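Long-range contacts in proto-oncogene tyrosine-protein kinase receptor Ret (PDB 7AMK), which is a receptor tyrosine kinase that probably recognises GDNF together with its co-receptor GFR alpha 1 through its extracellular cadherin-like domains: residues I12-Q17 and L66-F71; V261-T266 and N277-T282. The protein carries 4 engineered substitutions. One frame throughout, in Å; residues are numbered along the deposited sequence.

Contact 1: I12-Q17 and L66-F71; sequences IYVGQQ and LEWSDF. With NAG (2-acetamido-2-deoxy-beta-D-glucopyranose), chain C; FUC (alpha-L-fucopyranose), chain B.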
# COMPACT_ATOMS: atom_id res chain seq x y z
N ILE A 12 -23.18 57.56 -3.29
CA ILE A 12 -24.18 58.51 -3.75
C ILE A 12 -24.44 59.47 -2.60
O ILE A 12 -24.32 59.11 -1.42
CB ILE A 12 -25.49 57.82 -4.24
CG1 ILE A 12 -26.07 56.92 -3.15
CG2 ILE A 12 -25.26 57.05 -5.53
CD1 ILE A 12 -27.39 56.27 -3.55
N TYR A 13 -24.80 60.69 -2.95
CA TYR A 13 -24.93 61.76 -1.99
C TYR A 13 -26.32 62.38 -2.06
O TYR A 13 -26.97 62.35 -3.11
CB TYR A 13 -23.89 62.86 -2.24
CG TYR A 13 -22.49 62.36 -2.10
CD1 TYR A 13 -21.84 62.40 -0.87
CD2 TYR A 13 -21.80 61.86 -3.19
CE1 TYR A 13 -20.55 61.94 -0.73
CE2 TYR A 13 -20.49 61.39 -3.06
CZ TYR A 13 -19.88 61.44 -1.82
OH TYR A 13 -18.59 61.00 -1.65
N VAL A 14 -26.75 62.93 -0.92
CA VAL A 14 -27.90 63.83 -0.89
C VAL A 14 -27.64 64.98 -1.85
O VAL A 14 -26.51 65.49 -1.95
CB VAL A 14 -28.17 64.33 0.54
CG1 VAL A 14 -29.43 65.24 0.62
CG2 VAL A 14 -28.30 63.15 1.51
N GLY A 15 -28.68 65.40 -2.58
CA GLY A 15 -28.56 66.46 -3.55
C GLY A 15 -28.07 66.04 -4.92
O GLY A 15 -28.23 66.80 -5.88
N GLN A 16 -27.46 64.87 -5.05
CA GLN A 16 -27.17 64.36 -6.38
C GLN A 16 -28.43 64.36 -7.24
O GLN A 16 -29.49 63.91 -6.80
CB GLN A 16 -26.61 62.95 -6.30
CG GLN A 16 -25.54 62.75 -7.30
CD GLN A 16 -24.65 61.62 -6.94
OE1 GLN A 16 -24.67 61.12 -5.82
NE2 GLN A 16 -23.85 61.19 -7.90
N GLN A 17 -28.27 64.81 -8.48
CA GLN A 17 -29.38 65.21 -9.35
C GLN A 17 -29.93 64.06 -10.18
O GLN A 17 -29.19 63.18 -10.63
CB GLN A 17 -28.92 66.34 -10.29
CG GLN A 17 -28.45 67.60 -9.60
CD GLN A 17 -28.31 68.78 -10.56
OE1 GLN A 17 -29.28 69.47 -10.88
NE2 GLN A 17 -27.08 69.01 -11.03
N LEU A 66 -31.74 62.93 -5.03
CA LEU A 66 -31.71 62.37 -3.69
C LEU A 66 -31.90 63.44 -2.62
O LEU A 66 -31.33 64.53 -2.70
CB LEU A 66 -30.38 61.64 -3.47
CG LEU A 66 -30.19 60.42 -4.37
CD1 LEU A 66 -28.91 59.74 -4.02
CD2 LEU A 66 -31.39 59.46 -4.23
N GLU A 67 -32.69 63.12 -1.60
CA GLU A 67 -33.00 64.10 -0.57
C GLU A 67 -32.68 63.54 0.80
O GLU A 67 -32.48 62.34 0.98
CB GLU A 67 -34.46 64.53 -0.67
CG GLU A 67 -34.63 65.71 -1.61
CD GLU A 67 -35.80 65.55 -2.54
OE1 GLU A 67 -36.48 64.51 -2.46
OE2 GLU A 67 -36.04 66.48 -3.34
N TRP A 68 -32.60 64.44 1.78
CA TRP A 68 -32.35 64.02 3.16
C TRP A 68 -33.30 62.90 3.59
O TRP A 68 -32.86 61.90 4.17
CB TRP A 68 -32.48 65.21 4.10
CG TRP A 68 -31.46 66.26 3.87
CD1 TRP A 68 -31.66 67.48 3.29
CD2 TRP A 68 -30.07 66.19 4.17
NE1 TRP A 68 -30.48 68.18 3.22
CE2 TRP A 68 -29.49 67.41 3.77
CE3 TRP A 68 -29.26 65.21 4.75
CZ2 TRP A 68 -28.13 67.67 3.92
CZ3 TRP A 68 -27.92 65.47 4.91
CH2 TRP A 68 -27.36 66.69 4.50
N SER A 69 -34.60 63.04 3.28
CA SER A 69 -35.58 62.04 3.71
C SER A 69 -35.34 60.68 3.05
O SER A 69 -35.65 59.65 3.64
CB SER A 69 -37.01 62.54 3.43
OG SER A 69 -37.23 62.81 2.05
N ASP A 70 -34.80 60.66 1.82
CA ASP A 70 -34.45 59.40 1.18
C ASP A 70 -33.46 58.61 2.03
O ASP A 70 -33.54 57.38 2.09
CB ASP A 70 -33.85 59.66 -0.20
CG ASP A 70 -34.88 60.14 -1.18
OD1 ASP A 70 -36.04 59.70 -1.07
OD2 ASP A 70 -34.53 60.96 -2.05
N PHE A 71 -32.49 59.30 2.65
CA PHE A 71 -31.50 58.62 3.48
C PHE A 71 -32.14 58.07 4.74
O PHE A 71 -31.98 56.89 5.07
CB PHE A 71 -30.36 59.58 3.85
CG PHE A 71 -29.42 59.02 4.87
CD1 PHE A 71 -29.67 59.18 6.22
CD2 PHE A 71 -28.30 58.29 4.48
CE1 PHE A 71 -28.81 58.63 7.17
CE2 PHE A 71 -27.45 57.75 5.42
CZ PHE A 71 -27.71 57.93 6.77
C1 NAG C . -28.47 62.90 8.44
C2 NAG C . -28.47 62.64 9.94
C3 NAG C . -29.49 63.54 10.63
C4 NAG C . -29.33 64.99 10.22
C5 NAG C . -29.24 65.12 8.70
C6 NAG C . -28.90 66.52 8.25
C7 NAG C . -27.80 60.33 10.44
C8 NAG C . -28.28 58.94 10.75
N2 NAG C . -28.75 61.25 10.24
O3 NAG C . -29.33 63.40 12.03
O4 NAG C . -30.46 65.74 10.65
O5 NAG C . -28.21 64.26 8.19
O6 NAG C . -27.52 66.79 8.46
O7 NAG C . -26.60 60.61 10.38
C1 FUC B . -27.40 68.03 9.19
C2 FUC B . -25.91 68.19 9.60
C3 FUC B . -25.02 68.42 8.39
C4 FUC B . -25.53 69.60 7.56
C5 FUC B . -27.03 69.40 7.21
C6 FUC B . -27.67 70.61 6.54
O2 FUC B . -25.43 67.08 10.36
O3 FUC B . -23.71 68.74 8.84
O4 FUC B . -25.33 70.81 8.27
O5 FUC B . -27.83 69.11 8.39

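Contact 2: V261-T266 and N277-T282; sequences VYDRDT and NKLVGT. With CA (calcium ion), chain N; CA (calcium ion), chain M.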
# COMPACT_ATOMS: atom_id res chain seq x y z
N VAL A 261 -2.29 9.74 -16.81
CA VAL A 261 -2.79 10.52 -17.94
C VAL A 261 -2.69 11.98 -17.54
O VAL A 261 -3.01 12.34 -16.40
CB VAL A 261 -4.24 10.12 -18.31
CG1 VAL A 261 -4.89 11.19 -19.18
CG2 VAL A 261 -4.23 8.74 -18.98
N TYR A 262 -2.25 12.82 -18.46
CA TYR A 262 -2.00 14.22 -18.19
C TYR A 262 -2.91 15.10 -19.02
O TYR A 262 -3.27 14.76 -20.15
CB TYR A 262 -0.53 14.60 -18.45
CG TYR A 262 0.43 13.70 -17.72
CD1 TYR A 262 0.85 12.48 -18.26
CD2 TYR A 262 0.92 14.05 -16.46
CE1 TYR A 262 1.74 11.65 -17.57
CE2 TYR A 262 1.78 13.24 -15.77
CZ TYR A 262 2.20 12.04 -16.32
OH TYR A 262 3.08 11.25 -15.60
N ASP A 263 -3.29 16.24 -18.44
CA ASP A 263 -4.16 17.19 -19.13
C ASP A 263 -3.72 18.59 -18.71
O ASP A 263 -3.68 18.89 -17.51
CB ASP A 263 -5.63 16.94 -18.78
CG ASP A 263 -6.60 17.66 -19.70
OD1 ASP A 263 -6.41 18.86 -19.96
OD2 ASP A 263 -7.56 17.03 -20.17
N ARG A 264 -3.36 19.43 -19.68
CA ARG A 264 -2.85 20.75 -19.34
C ARG A 264 -3.91 21.67 -18.75
O ARG A 264 -3.55 22.67 -18.11
CB ARG A 264 -2.22 21.40 -20.57
CG ARG A 264 -1.01 20.62 -21.05
CD ARG A 264 -0.24 21.33 -22.15
NE ARG A 264 0.92 20.53 -22.55
CZ ARG A 264 2.10 20.54 -21.94
NH1 ARG A 264 2.34 21.34 -20.91
NH2 ARG A 264 3.06 19.74 -22.38
N ASP A 265 -5.18 21.36 -18.95
CA ASP A 265 -6.26 22.14 -18.35
C ASP A 265 -6.37 21.88 -16.85
O ASP A 265 -6.00 20.81 -16.34
CB ASP A 265 -7.59 21.81 -19.03
CG ASP A 265 -7.58 22.10 -20.51
OD1 ASP A 265 -7.04 23.15 -20.90
OD2 ASP A 265 -8.10 21.27 -21.30
N THR A 266 -6.88 22.87 -16.13
CA THR A 266 -7.14 22.76 -14.70
C THR A 266 -8.48 22.10 -14.43
O THR A 266 -9.36 22.03 -15.29
CB THR A 266 -7.14 24.15 -14.03
OG1 THR A 266 -8.33 24.85 -14.40
CG2 THR A 266 -5.93 24.96 -14.48
N ASN A 277 -13.83 19.58 -18.06
CA ASN A 277 -12.56 18.88 -18.04
C ASN A 277 -12.63 17.57 -17.29
O ASN A 277 -11.60 17.00 -16.96
CB ASN A 277 -11.44 19.73 -17.43
CG ASN A 277 -10.12 19.41 -18.03
OD1 ASN A 277 -10.03 19.23 -19.23
ND2 ASN A 277 -9.08 19.30 -17.21
N LYS A 278 -13.83 17.10 -17.00
CA LYS A 278 -13.99 15.80 -16.39
C LYS A 278 -13.63 14.71 -17.40
O LYS A 278 -14.12 14.72 -18.53
CB LYS A 278 -15.42 15.63 -15.90
CG LYS A 278 -15.71 14.34 -15.18
CD LYS A 278 -17.20 14.29 -14.81
CE LYS A 278 -17.63 12.93 -14.30
NZ LYS A 278 -19.11 12.88 -14.07
N LEU A 279 -12.78 13.77 -16.98
CA LEU A 279 -12.53 12.56 -17.76
C LEU A 279 -13.37 11.42 -17.21
O LEU A 279 -13.28 11.09 -16.03
CB LEU A 279 -11.04 12.17 -17.73
CG LEU A 279 -9.99 13.21 -18.12
CD1 LEU A 279 -8.58 12.59 -18.06
CD2 LEU A 279 -10.32 13.72 -19.49
N VAL A 280 -14.17 10.80 -18.07
CA VAL A 280 -14.96 9.62 -17.74
C VAL A 280 -14.35 8.42 -18.45
O VAL A 280 -14.04 8.50 -19.65
CB VAL A 280 -16.44 9.79 -18.13
CG1 VAL A 280 -17.00 11.10 -17.61
CG2 VAL A 280 -16.60 9.69 -19.64
N GLY A 281 -14.18 7.32 -17.72
CA GLY A 281 -13.62 6.09 -18.27
C GLY A 281 -14.67 5.02 -18.52
O GLY A 281 -15.77 5.07 -17.95
N THR A 282 -14.36 4.05 -19.38
CA THR A 282 -15.28 2.95 -19.63
C THR A 282 -14.48 1.69 -19.91
O THR A 282 -13.64 1.68 -20.82
CB THR A 282 -16.21 3.27 -20.81
OG1 THR A 282 -15.41 3.59 -21.96
CG2 THR A 282 -17.11 4.44 -20.48
CA CA N . -8.71 18.96 -21.07
CA CA M . -7.33 25.51 -21.00

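Contact 1: I12-Q17 and L66-F71
G15 N donates to L66 O over 2.8 Å, and L66 N returns a bond to Q16 O over 3.0 Å, so the backbone of L66 is held on both sides by the type II beta turn Y13-Q16 at the end of edge strand 7-14 of the first cadherin-like domain. G15 has a positive phi of 84°, a backbone shape that suits glycine, since any CB would collide with the V14 carbonyl oxygen. Inside the turn, Y13 N donates to Q16 OE1 at 2.9 Å, which ties the Q16 side-chain amide back to the first residue of the turn.

At the start of the helix, E67 is the N-cap of helix 68-72, and its N donates to D70 OD2, 31° out of the carboxylate plane. K64 forms salt bridges with both D70 and E67.

The packing starts at L66, whose CD1 lies 3.4 Å from Y13 O and also touches I12 CD1, the two side chains crossing at about a right angle. V14 carries the contact to the helix. With CG1 anti to the backbone N (chi1 -178°), that methyl makes a CH-pi contact over the five-membered ring of W68, 3.8 Å from its centroid. On the opposite face NAG C6 of the attached glycan sits off-centre, near the CZ3 rim of the six-membered ring, while FUC C5 approaches W68 CH2 obliquely. Replacing W68 with an alanine would probably leave V14 CG1 without its ring face and the first sugars with less to hold their orientation. Farther along the helix, NAG C8 meets the edge of the F71 ring in its plane, 3.6 Å from F71 CE1.

Contact 2: V261-T266 and N277-T282
D263, D265 and N277 converge on one calcium ion, part of the cluster of calcium sites that cadherins characteristically place where two successive domains meet; here it lies at the end of strand 255-263 in the third cadherin-like domain. D263 grips the metal with both carboxylate oxygens, D263 OD2 at 2.4 Å and OD1 at 2.6 Å, with CG anti to the backbone N (chi1 -166°) carrying them in toward the metal. From the opposite direction N277 offers its amide oxygen, N277 OD1 standing 2.3 Å from the same ion, with the D263 carboxylate and the amide planes 87° apart. D265 bridges: its OD2 binds this calcium, while D265 OD1 binds a second calcium at 2.4 Å. D230, N232 and D341 complete the first site, and E196 is among the ligands of the second.

Among hydrogen bonds, D265 N donates to D263 OD1 at 3.0 Å, using the anti lone pair of that oxygen. This is an Asx turn, which folds the chain so that both aspartates face the metal.

The apolar part is small. V261 CG1 approaches L279 CD1 at 4.1 Å, and L279 also packs on H315 and Y317 of strand 312-321, so the two sheets of the domain meet just beside the metal site. The N277 amide nitrogen, whose main polar partner is T267, lies against the D265 side chain, N277 ND2 being 3.4 Å from D265 CB.

Overall arrangement
The two contacts lie in different cadherin-like domains, their centres about 55 Å apart and their nearest atoms about 37 Å apart, and they share no strand or helix. Contact 1 is partly buried, toward one end of the elongated chain, and joins an edge strand's turn to a short helix by direct backbone hydrogen bonds, with the sugars of a glycan lying against its tryptophan and phenylalanine. Contact 2 is buried and near the middle of the chain. There acidic and amide side chains are drawn together through calcium rather than by direct bonding, and its ligands come from strand ends and loops. The glycan borders contact 1, whereas calcium lies at the heart of contact 2.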